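Local coordinates for acetylxylan esterase (Geobacillus stearothermophilus, PDB 5BN1), which removes acetyl groups from the xylose units of xylan and xylo-oligosaccharides, acting as a serine esterase in the breakdown of this plant polysaccharide, at residues K8-G13 against Q80-V85; W84-I89 against G130-T135; P136-G141 against D191-S196. The protein carries 1 engineered substitution. All blocks are in the same frame, centred on the assembly; numbering follows the deposited sequence. Where two conformers were deposited one is given.

Contact 1 (K8-G13 against Q80-V85)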
loop_
_atom_site.group_PDB
_atom_site.type_symbol
_atom_site.label_atom_id
_atom_site.label_comp_id
_atom_site.label_asym_id
_atom_site.label_seq_id
_atom_site.Cartn_x
_atom_site.Cartn_y
_atom_site.Cartn_z
ATOM N N LYS A 8 22.237 4.126 -32.191
ATOM C CA LYS A 8 21.201 4.369 -31.203
ATOM C C LYS A 8 19.872 4.504 -31.940
ATOM O O LYS A 8 19.663 5.320 -32.816
ATOM C CB LYS A 8 21.426 5.579 -30.379
ATOM C CG LYS A 8 20.322 5.884 -29.418
ATOM C CD LYS A 8 20.470 7.199 -28.668
ATOM C CE LYS A 8 21.201 7.159 -27.423
ATOM N NZ LYS A 8 21.201 8.390 -26.623
ATOM N N LEU A 9 18.896 3.654 -31.559
ATOM C CA LEU A 9 17.565 3.612 -32.139
ATOM C C LEU A 9 16.628 4.075 -31.069
ATOM O O LEU A 9 16.593 3.502 -29.964
ATOM C CB LEU A 9 17.214 2.196 -32.577
ATOM C CG LEU A 9 15.729 1.849 -32.832
ATOM C CD1 LEU A 9 15.116 2.738 -33.917
ATOM C CD2 LEU A 9 15.676 0.425 -33.288
ATOM N N LEU A 10 15.872 5.146 -31.324
ATOM C CA LEU A 10 15.023 5.773 -30.383
ATOM C C LEU A 10 13.626 5.635 -30.902
ATOM O O LEU A 10 13.294 6.004 -32.023
ATOM C CB LEU A 10 15.352 7.249 -30.157
ATOM C CG LEU A 10 14.550 8.053 -29.188
ATOM C CD1 LEU A 10 15.419 9.187 -28.653
ATOM C CD2 LEU A 10 13.345 8.710 -29.826
ATOM N N PHE A 11 12.688 5.124 -30.054
ATOM C CA PHE A 11 11.267 4.971 -30.378
ATOM C C PHE A 11 10.516 6.028 -29.622
ATOM O O PHE A 11 10.726 6.327 -28.450
ATOM C CB PHE A 11 10.754 3.591 -29.920
ATOM C CG PHE A 11 11.259 2.436 -30.700
ATOM C CD1 PHE A 11 10.514 1.932 -31.698
ATOM C CD2 PHE A 11 12.439 1.756 -30.281
ATOM C CE1 PHE A 11 10.903 0.823 -32.436
ATOM C CE2 PHE A 11 12.815 0.629 -30.973
ATOM C CZ PHE A 11 12.096 0.160 -32.033
ATOM N N ILE A 12 9.563 6.637 -30.372
ATOM C CA ILE A 12 8.720 7.648 -29.797
ATOM C C ILE A 12 7.266 7.448 -30.302
ATOM O O ILE A 12 7.009 6.911 -31.380
ATOM C CB ILE A 12 9.248 9.084 -29.923
ATOM C CG1 ILE A 12 8.569 10.056 -28.956
ATOM C CG2 ILE A 12 9.195 9.504 -31.392
ATOM C CD1 ILE A 12 9.239 11.433 -28.789
ATOM N N GLY A 13 6.313 7.786 -29.420
ATOM C CA GLY A 13 4.955 7.586 -29.687
ATOM C C GLY A 13 4.153 7.730 -28.393
ATOM O O GLY A 13 4.509 8.434 -27.470
ATOM N N GLN A 80 18.872 13.607 -27.363
ATOM C CA GLN A 80 19.342 12.212 -27.203
ATOM C C GLN A 80 20.303 11.757 -28.235
ATOM O O GLN A 80 20.836 10.645 -28.206
ATOM C CB GLN A 80 18.116 11.245 -27.217
ATOM C CG GLN A 80 17.062 11.633 -26.231
ATOM C CD GLN A 80 17.504 11.725 -24.763
ATOM O OE1 GLN A 80 18.268 10.903 -24.288
ATOM N NE2 GLN A 80 17.009 12.719 -24.047
ATOM N N LYS A 81 20.506 12.586 -29.251
ATOM C CA LYS A 81 21.371 12.270 -30.363
ATOM C C LYS A 81 21.226 10.907 -30.917
ATOM O O LYS A 81 22.169 10.150 -31.063
ATOM C CB LYS A 81 22.835 12.481 -29.908
ATOM C CG LYS A 81 23.093 13.839 -29.276
ATOM C CD LYS A 81 22.880 14.967 -30.301
ATOM C CE LYS A 81 23.276 16.359 -29.774
ATOM N NZ LYS A 81 24.717 16.243 -29.409
ATOM N N PRO A 82 20.010 10.515 -31.282
ATOM C CA PRO A 82 19.883 9.280 -31.931
ATOM C C PRO A 82 20.365 9.124 -33.297
ATOM O O PRO A 82 20.469 10.086 -34.070
ATOM C CB PRO A 82 18.325 9.085 -31.939
ATOM C CG PRO A 82 17.841 10.540 -32.103
ATOM C CD PRO A 82 18.752 11.318 -31.265
ATOM N N ASP A 83 20.649 7.915 -33.704
ATOM C CA ASP A 83 20.947 7.595 -35.086
ATOM C C ASP A 83 19.782 7.259 -35.954
ATOM O O ASP A 83 19.609 7.638 -37.063
ATOM C CB ASP A 83 21.956 6.462 -35.162
ATOM C CG ASP A 83 23.231 6.801 -34.462
ATOM O OD1 ASP A 83 23.930 7.816 -34.986
ATOM O OD2 ASP A 83 23.612 6.287 -33.389
ATOM N N TRP A 84 18.738 6.606 -35.317
ATOM C CA TRP A 84 17.545 6.270 -35.962
ATOM C C TRP A 84 16.371 6.631 -35.019
ATOM O O TRP A 84 16.491 6.480 -33.795
ATOM C CB TRP A 84 17.428 4.789 -36.236
ATOM C CG TRP A 84 18.286 4.297 -37.271
ATOM C CD1 TRP A 84 19.588 3.964 -37.134
ATOM C CD2 TRP A 84 17.927 4.116 -38.656
ATOM N NE1 TRP A 84 20.069 3.599 -38.395
ATOM C CE2 TRP A 84 19.080 3.687 -39.321
ATOM C CE3 TRP A 84 16.768 4.349 -39.388
ATOM C CZ2 TRP A 84 19.095 3.450 -40.674
ATOM C CZ3 TRP A 84 16.773 4.052 -40.741
ATOM C CH2 TRP A 84 17.928 3.608 -41.350
ATOM N N VAL A 85 15.360 7.266 -35.616
ATOM C CA VAL A 85 14.152 7.635 -34.878
ATOM C C VAL A 85 12.961 6.983 -35.514
ATOM O O VAL A 85 12.620 7.105 -36.671
ATOM C CB VAL A 85 13.912 9.177 -34.823
ATOM C CG1 VAL A 85 12.627 9.546 -34.047
ATOM C CG2 VAL A 85 15.048 9.855 -34.165
HETATM O O HOH W 1 18.925 8.458 -25.095
HETATM O O HOH W 2 23.676 9.099 -28.560
#
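The carboxylate of D83 takes the backbone N of K8 on the anti lone pair of OD2, at 2.8 Å and nearly straight, 167° at the hydrogen. Nearby, L9 places CD1 over one face of the F11 ring, offset toward its rim, while the same methyl meets CB of W84 at 3.9 Å. The W84 side chain touches this strand through CB; its indole leads away, and NE1 bonds to E7. Leucine suits L9 because one branched tip can meet the F11 face and the W84 CB at once.

The backbones pair in parallel. K8 O accepts from both W84 N (3.0 Å) and D83 N (2.9 Å), and L10 N donates to W84 O. On the face with V85, L10 lays CD1 across CB of Q80 at 3.7 Å, and its CB against the ring of P82 in the preceding loop.

K8 runs extended to a bend at chi3 (-89°), which brings NZ to Q80 O at 2.8 Å, in the carbonyl plane; water 1 then joins NZ to OE1 of Q80. A methionine here would probably leave Q80 O and that water without their donor, at the turn where helix 66-78 gives way to strand 84-88.

Strand 8-13 lies between strands 55-58 and 84-88 of the parallel sheet. Helix 66-78 packs on I12 and V85, and the F11 ring meets that of F207 of helix 197-211.

Contact 2 (W84-I89 against G130-T135)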
loop_
_atom_site.group_PDB
_atom_site.type_symbol
_atom_site.label_atom_id
_atom_site.label_comp_id
_atom_site.label_asym_id
_atom_site.label_seq_id
_atom_site.Cartn_x
_atom_site.Cartn_y
_atom_site.Cartn_z
ATOM N N TRP A 84 18.738 6.606 -35.317
ATOM C CA TRP A 84 17.545 6.270 -35.962
ATOM C C TRP A 84 16.371 6.631 -35.019
ATOM O O TRP A 84 16.491 6.480 -33.795
ATOM C CB TRP A 84 17.428 4.789 -36.236
ATOM C CG TRP A 84 18.286 4.297 -37.271
ATOM C CD1 TRP A 84 19.588 3.964 -37.134
ATOM C CD2 TRP A 84 17.927 4.116 -38.656
ATOM N NE1 TRP A 84 20.069 3.599 -38.395
ATOM C CE2 TRP A 84 19.080 3.687 -39.321
ATOM C CE3 TRP A 84 16.768 4.349 -39.388
ATOM C CZ2 TRP A 84 19.095 3.450 -40.674
ATOM C CZ3 TRP A 84 16.773 4.052 -40.741
ATOM C CH2 TRP A 84 17.928 3.608 -41.350
ATOM N N VAL A 85 15.360 7.266 -35.616
ATOM C CA VAL A 85 14.152 7.635 -34.878
ATOM C C VAL A 85 12.961 6.983 -35.514
ATOM O O VAL A 85 12.620 7.105 -36.671
ATOM C CB VAL A 85 13.912 9.177 -34.823
ATOM C CG1 VAL A 85 12.627 9.546 -34.047
ATOM C CG2 VAL A 85 15.048 9.855 -34.165
ATOM N N SER A 86 12.236 6.188 -34.691
ATOM C CA SER A 86 10.996 5.499 -35.034
ATOM C C SER A 86 9.820 6.255 -34.362
ATOM O O SER A 86 9.859 6.554 -33.174
ATOM C CB SER A 86 10.924 4.031 -34.557
ATOM O OG SER A 86 9.749 3.425 -34.924
ATOM N N ILE A 87 8.883 6.662 -35.207
ATOM C CA ILE A 87 7.709 7.433 -34.779
ATOM C C ILE A 87 6.475 6.609 -35.066
ATOM O O ILE A 87 6.190 6.184 -36.171
ATOM C CB ILE A 87 7.575 8.809 -35.518
ATOM C CG1 ILE A 87 8.918 9.523 -35.382
ATOM C CG2 ILE A 87 6.373 9.563 -34.996
ATOM C CD1 ILE A 87 8.989 10.689 -36.408
ATOM N N MET A 88 5.591 6.452 -34.030
ATOM C CA MET A 88 4.235 5.896 -34.209
ATOM C C MET A 88 3.297 6.753 -33.393
ATOM O O MET A 88 3.183 6.740 -32.180
ATOM C CB MET A 88 4.060 4.414 -33.789
ATOM C CG MET A 88 2.688 3.916 -34.147
ATOM S SD MET A 88 2.487 2.124 -34.200
ATOM C CE MET A 88 3.135 1.696 -32.606
ATOM N N ILE A 89 2.590 7.622 -34.172
ATOM C CA ILE A 89 1.691 8.619 -33.568
ATOM C C ILE A 89 0.506 8.846 -34.472
ATOM O O ILE A 89 0.533 8.623 -35.699
ATOM C CB ILE A 89 2.424 9.925 -33.272
ATOM C CG1 ILE A 89 1.751 10.787 -32.185
ATOM C CG2 ILE A 89 2.682 10.696 -34.626
ATOM C CD1 ILE A 89 1.964 10.213 -30.771
ATOM N N GLY A 130 18.570 7.849 -39.975
ATOM C CA GLY A 130 17.414 7.502 -40.648
ATOM C C GLY A 130 16.141 7.642 -39.706
ATOM O O GLY A 130 16.333 7.787 -38.518
ATOM N N ILE A 131 15.004 7.612 -40.366
ATOM C CA ILE A 131 13.697 7.757 -39.670
ATOM C C ILE A 131 12.867 6.644 -40.136
ATOM O O ILE A 131 12.758 6.279 -41.305
ATOM C CB ILE A 131 13.067 9.102 -39.999
ATOM C CG1 ILE A 131 13.897 10.201 -39.338
ATOM C CG2 ILE A 131 11.590 9.132 -39.500
ATOM C CD1 ILE A 131 13.444 11.598 -39.718
ATOM N N ILE A 132 12.096 6.016 -39.159
ATOM C CA ILE A 132 11.142 5.054 -39.487
ATOM C C ILE A 132 9.734 5.537 -39.070
ATOM O O ILE A 132 9.574 5.903 -37.933
ATOM C CB ILE A 132 11.337 3.690 -38.698
ATOM C CG1 ILE A 132 12.784 3.188 -38.911
ATOM C CG2 ILE A 132 10.369 2.657 -39.203
ATOM C CD1 ILE A 132 13.634 3.070 -37.716
ATOM N N LEU A 133 8.852 5.736 -40.040
ATOM C CA LEU A 133 7.510 6.210 -39.778
ATOM C C LEU A 133 6.631 5.013 -39.800
ATOM O O LEU A 133 6.364 4.331 -40.750
ATOM C CB LEU A 133 7.077 7.201 -40.925
ATOM C CG LEU A 133 7.790 8.496 -40.694
ATOM C CD1 LEU A 133 7.538 9.363 -41.941
ATOM C CD2 LEU A 133 7.250 9.285 -39.560
ATOM N N MET A 134 5.993 4.800 -38.590
ATOM C CA MET A 134 4.985 3.794 -38.494
ATOM C C MET A 134 3.617 4.407 -38.452
ATOM O O MET A 134 3.383 5.371 -37.779
ATOM C CB MET A 134 5.158 3.063 -37.130
ATOM C CG MET A 134 6.517 2.465 -36.903
ATOM S SD MET A 134 6.791 1.639 -35.214
ATOM C CE MET A 134 5.669 0.276 -35.431
ATOM N N THR A 135 2.709 3.849 -39.179
ATOM C CA THR A 135 1.322 4.377 -39.221
ATOM C C THR A 135 0.675 4.153 -37.845
ATOM O O THR A 135 1.067 3.181 -37.157
ATOM C CB THR A 135 0.382 3.743 -40.246
ATOM O OG1 THR A 135 0.222 2.312 -40.049
ATOM C CG2 THR A 135 0.993 3.876 -41.666
HETATM O O HOH W 3 3.351 8.031 -36.996
#
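W84-I89 and G130-T135 pair as adjacent parallel strands, the two arms of a beta-alpha-beta crossover in the alpha/beta SGNH hydrolase fold. Packing is close at the start. The six-membered ring of W84 lies with one face over G130, whose CA stands 3.7 Å from the ring centroid in a CH-pi contact. Glycine suits the site, for a beta carbon there would run into CZ3 of the indole. The W84 torsion that sets CG anti to the carbonyl carbon (chi1 -72°) brings the ring across to the neighbouring strand, where CE3 also meets CD1 of I132.

Four backbone bonds follow, from V85 N to G130 O through M134 N to I87 O. On one face of the sheet I87 and L133 stand side by side, CD1 to CD2 at 3.9 Å, their branched chains fit for a buried layer. On the other, the small S86 lets M134 come close, its SD 3.5 Å from OG. M88 and M134, both flexible and apolar, meet CB to CB at 3.8 Å, and their CE methyls come close.

Past M134 the pairing is looser. The strands part toward I89 and T135, I89 N lies too far from M134 O for a direct bond, and water 3 bridges them, accepting from I89 N at 3.0 Å and lying 2.8 Å from M134 O, to which it can donate.

Contact 3 (P136-G141 against D191-S196)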
loop_
_atom_site.group_PDB
_atom_site.type_symbol
_atom_site.label_atom_id
_atom_site.label_comp_id
_atom_site.label_asym_id
_atom_site.label_seq_id
_atom_site.Cartn_x
_atom_site.Cartn_y
_atom_site.Cartn_z
ATOM N N PRO A 136 -0.191 5.031 -37.425
ATOM C CA PRO A 136 -1.180 4.590 -36.407
ATOM C C PRO A 136 -1.975 3.437 -36.970
ATOM O O PRO A 136 -1.957 3.000 -38.144
ATOM C CB PRO A 136 -1.930 5.877 -36.155
ATOM C CG PRO A 136 -2.096 6.497 -37.559
ATOM C CD PRO A 136 -0.705 6.302 -38.076
ATOM N N PHE A 137 -2.881 2.884 -36.122
ATOM C CA PHE A 137 -3.716 1.799 -36.502
ATOM C C PHE A 137 -4.981 1.797 -35.603
ATOM O O PHE A 137 -4.989 2.452 -34.560
ATOM C CB PHE A 137 -2.980 0.406 -36.311
ATOM C CG PHE A 137 -2.548 0.095 -34.909
ATOM C CD1 PHE A 137 -3.492 -0.448 -34.061
ATOM C CD2 PHE A 137 -1.292 0.392 -34.444
ATOM C CE1 PHE A 137 -3.131 -0.665 -32.717
ATOM C CE2 PHE A 137 -0.930 0.194 -33.153
ATOM C CZ PHE A 137 -1.858 -0.301 -32.276
ATOM N N TYR A 138 -5.933 1.014 -36.069
ATOM C CA TYR A 138 -7.177 0.784 -35.297
ATOM C C TYR A 138 -7.544 -0.623 -35.553
ATOM O O TYR A 138 -7.644 -1.054 -36.719
ATOM C CB TYR A 138 -8.254 1.767 -35.646
ATOM C CG TYR A 138 -9.469 1.774 -34.746
ATOM C CD1 TYR A 138 -9.321 1.952 -33.390
ATOM C CD2 TYR A 138 -10.743 1.721 -35.265
ATOM C CE1 TYR A 138 -10.397 2.034 -32.553
ATOM C CE2 TYR A 138 -11.842 1.789 -34.404
ATOM C CZ TYR A 138 -11.652 1.976 -33.077
ATOM O OH TYR A 138 -12.797 2.097 -32.280
ATOM N N ILE A 139 -7.719 -1.407 -34.456
ATOM C CA ILE A 139 -7.902 -2.824 -34.660
ATOM C C ILE A 139 -9.371 -3.104 -34.901
ATOM O O ILE A 139 -10.199 -3.379 -34.021
ATOM C CB ILE A 139 -7.329 -3.613 -33.433
ATOM C CG1 ILE A 139 -5.901 -3.254 -33.209
ATOM C CG2 ILE A 139 -7.554 -5.142 -33.649
ATOM C CD1 ILE A 139 -5.262 -3.827 -31.936
ATOM N N GLU A 140 -9.779 -2.963 -36.181
ATOM C CA GLU A 140 -11.169 -2.958 -36.605
ATOM C C GLU A 140 -11.141 -3.293 -38.097
ATOM O O GLU A 140 -10.439 -2.564 -38.832
ATOM C CB GLU A 140 -11.804 -1.517 -36.397
ATOM C CG GLU A 140 -13.140 -1.384 -37.046
ATOM C CD GLU A 140 -14.109 -2.451 -36.658
ATOM O OE1 GLU A 140 -14.411 -2.608 -35.417
ATOM O OE2 GLU A 140 -14.592 -3.235 -37.556
ATOM N N GLY A 141 -11.717 -4.396 -38.536
ATOM C CA GLY A 141 -11.630 -4.815 -39.933
ATOM C C GLY A 141 -12.622 -4.159 -40.848
ATOM O O GLY A 141 -12.431 -4.233 -42.087
ATOM N N ASP A 191 -10.462 -2.697 -26.535
ATOM C CA ASP A 191 -10.816 -1.303 -26.886
ATOM C C ASP A 191 -10.331 -0.998 -28.326
ATOM O O ASP A 191 -10.462 0.172 -28.701
ATOM C CB ASP A 191 -10.165 -0.354 -25.870
ATOM C CG ASP A 191 -8.700 -0.340 -25.854
ATOM O OD1 ASP A 191 -8.006 -0.909 -26.748
ATOM O OD2 ASP A 191 -8.121 0.263 -24.874
ATOM N N ARG A 192 -9.898 -1.975 -29.080
ATOM C CA ARG A 192 -9.435 -1.785 -30.446
ATOM C C ARG A 192 -8.186 -1.001 -30.569
ATOM O O ARG A 192 -7.862 -0.675 -31.758
ATOM C CB ARG A 192 -10.586 -1.371 -31.416
ATOM C CG ARG A 192 -11.713 -2.390 -31.504
ATOM C CD ARG A 192 -12.838 -1.961 -32.415
ATOM N NE ARG A 192 -13.754 -1.023 -31.701
ATOM C CZ ARG A 192 -14.695 -0.283 -32.300
ATOM N NH1 ARG A 192 -14.888 -0.472 -33.576
ATOM N NH2 ARG A 192 -15.472 0.546 -31.648
ATOM N N VAL A 193 -7.490 -0.688 -29.513
ATOM C CA VAL A 193 -6.269 0.065 -29.543
ATOM C C VAL A 193 -5.137 -0.650 -28.846
ATOM O O VAL A 193 -4.065 -0.829 -29.416
ATOM C CB VAL A 193 -6.473 1.448 -28.984
ATOM C CG1 VAL A 193 -5.152 2.176 -28.797
ATOM C CG2 VAL A 193 -7.429 2.214 -29.926
ATOM N N HIS A 194 -5.317 -1.020 -27.557
ATOM C CA HIS A 194 -4.293 -1.539 -26.708
ATOM C C HIS A 194 -4.316 -3.062 -26.783
ATOM O O HIS A 194 -5.243 -3.679 -26.218
ATOM C CB HIS A 194 -4.544 -1.133 -25.277
ATOM C CG HIS A 194 -4.462 0.353 -25.087
ATOM N ND1 HIS A 194 -5.544 1.132 -24.989
ATOM C CD2 HIS A 194 -3.376 1.176 -25.055
ATOM C CE1 HIS A 194 -5.174 2.384 -24.775
ATOM N NE2 HIS A 194 -3.873 2.444 -24.893
ATOM N N PRO A 195 -3.374 -3.666 -27.458
ATOM C CA PRO A 195 -3.466 -5.074 -27.715
ATOM C C PRO A 195 -2.752 -5.997 -26.705
ATOM O O PRO A 195 -1.998 -5.529 -25.872
ATOM C CB PRO A 195 -2.875 -5.256 -29.102
ATOM C CG PRO A 195 -1.842 -4.315 -29.083
ATOM C CD PRO A 195 -2.246 -3.098 -28.227
ATOM N N SER A 196 -3.122 -7.246 -26.850
ATOM C CA SER A 196 -2.454 -8.326 -26.129
ATOM C C SER A 196 -0.992 -8.438 -26.575
ATOM O O SER A 196 -0.483 -7.788 -27.553
ATOM C CB SER A 196 -3.015 -9.693 -26.485
ATOM O OG SER A 196 -3.022 -9.978 -27.837
HETATM O O HOH W 4 -12.410 2.313 -29.341
#
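R192 and Y138 meet with the tyrosine OH over the centre of one guanidinium face, 3.0 Å from CZ of R192, the ring and guanidinium planes 42° apart. The carboxylate of E140 approaches at the guanidinium edge: OE1 takes NH1 at 2.9 Å in a salt bridge, the two planes almost perpendicular. A bend at chi3 (-81°) in R192 turns its charged end back to these partners, while its methylenes lie against the buried I139 O, which has no polar partner.

Behind them, I139 N donates to R192 O at 2.8 Å, binding the loops backbone to backbone, and CD1 of I139 rests on CB of P195. V193 sets CG2 at the edge of the Y138 ring.

D191 and H194, the inferred charge-relay pair, follow the DxxH pattern of SGNH hydrolases. D191 OD1 accepts from V193 N, an Asx turn, and from H194 N; OD2 takes H194 ND1 at 2.7 Å in the imidazole plane. H194 NE2 hydrogen-bonds OG of S15, the inferred nucleophile.

Y138 OH hydrogen-bonds OH of Y184 of a second subunit, so this contact borders an octamer interface. Helix 146-165 packs on Y138, helix 172-180 on F137 and I139, and helix 91-99 on V193.

Contacts 1 and 2 are neighbours in one parallel sheet, their centres 9 Å apart. They share W84 and V85, since strand 84-88 pairs with strand 8-13 in the first and with strand 130-134 in the second. Contact 3 lies off the sheet, about 19 Å from contact 2 and 24 Å from contact 1, centre to centre. Its 136-141 loop continues directly from strand 130-134, and packing of P136 on I89 and F137 on M88 joins it to contact 2. Along the chain, contact 3 opens after the other two have closed. The sheet thus forms the core, and contact 3 joins the loop after strand 130-134 to the 191-196 loop, which carries both inferred charge-relay residues.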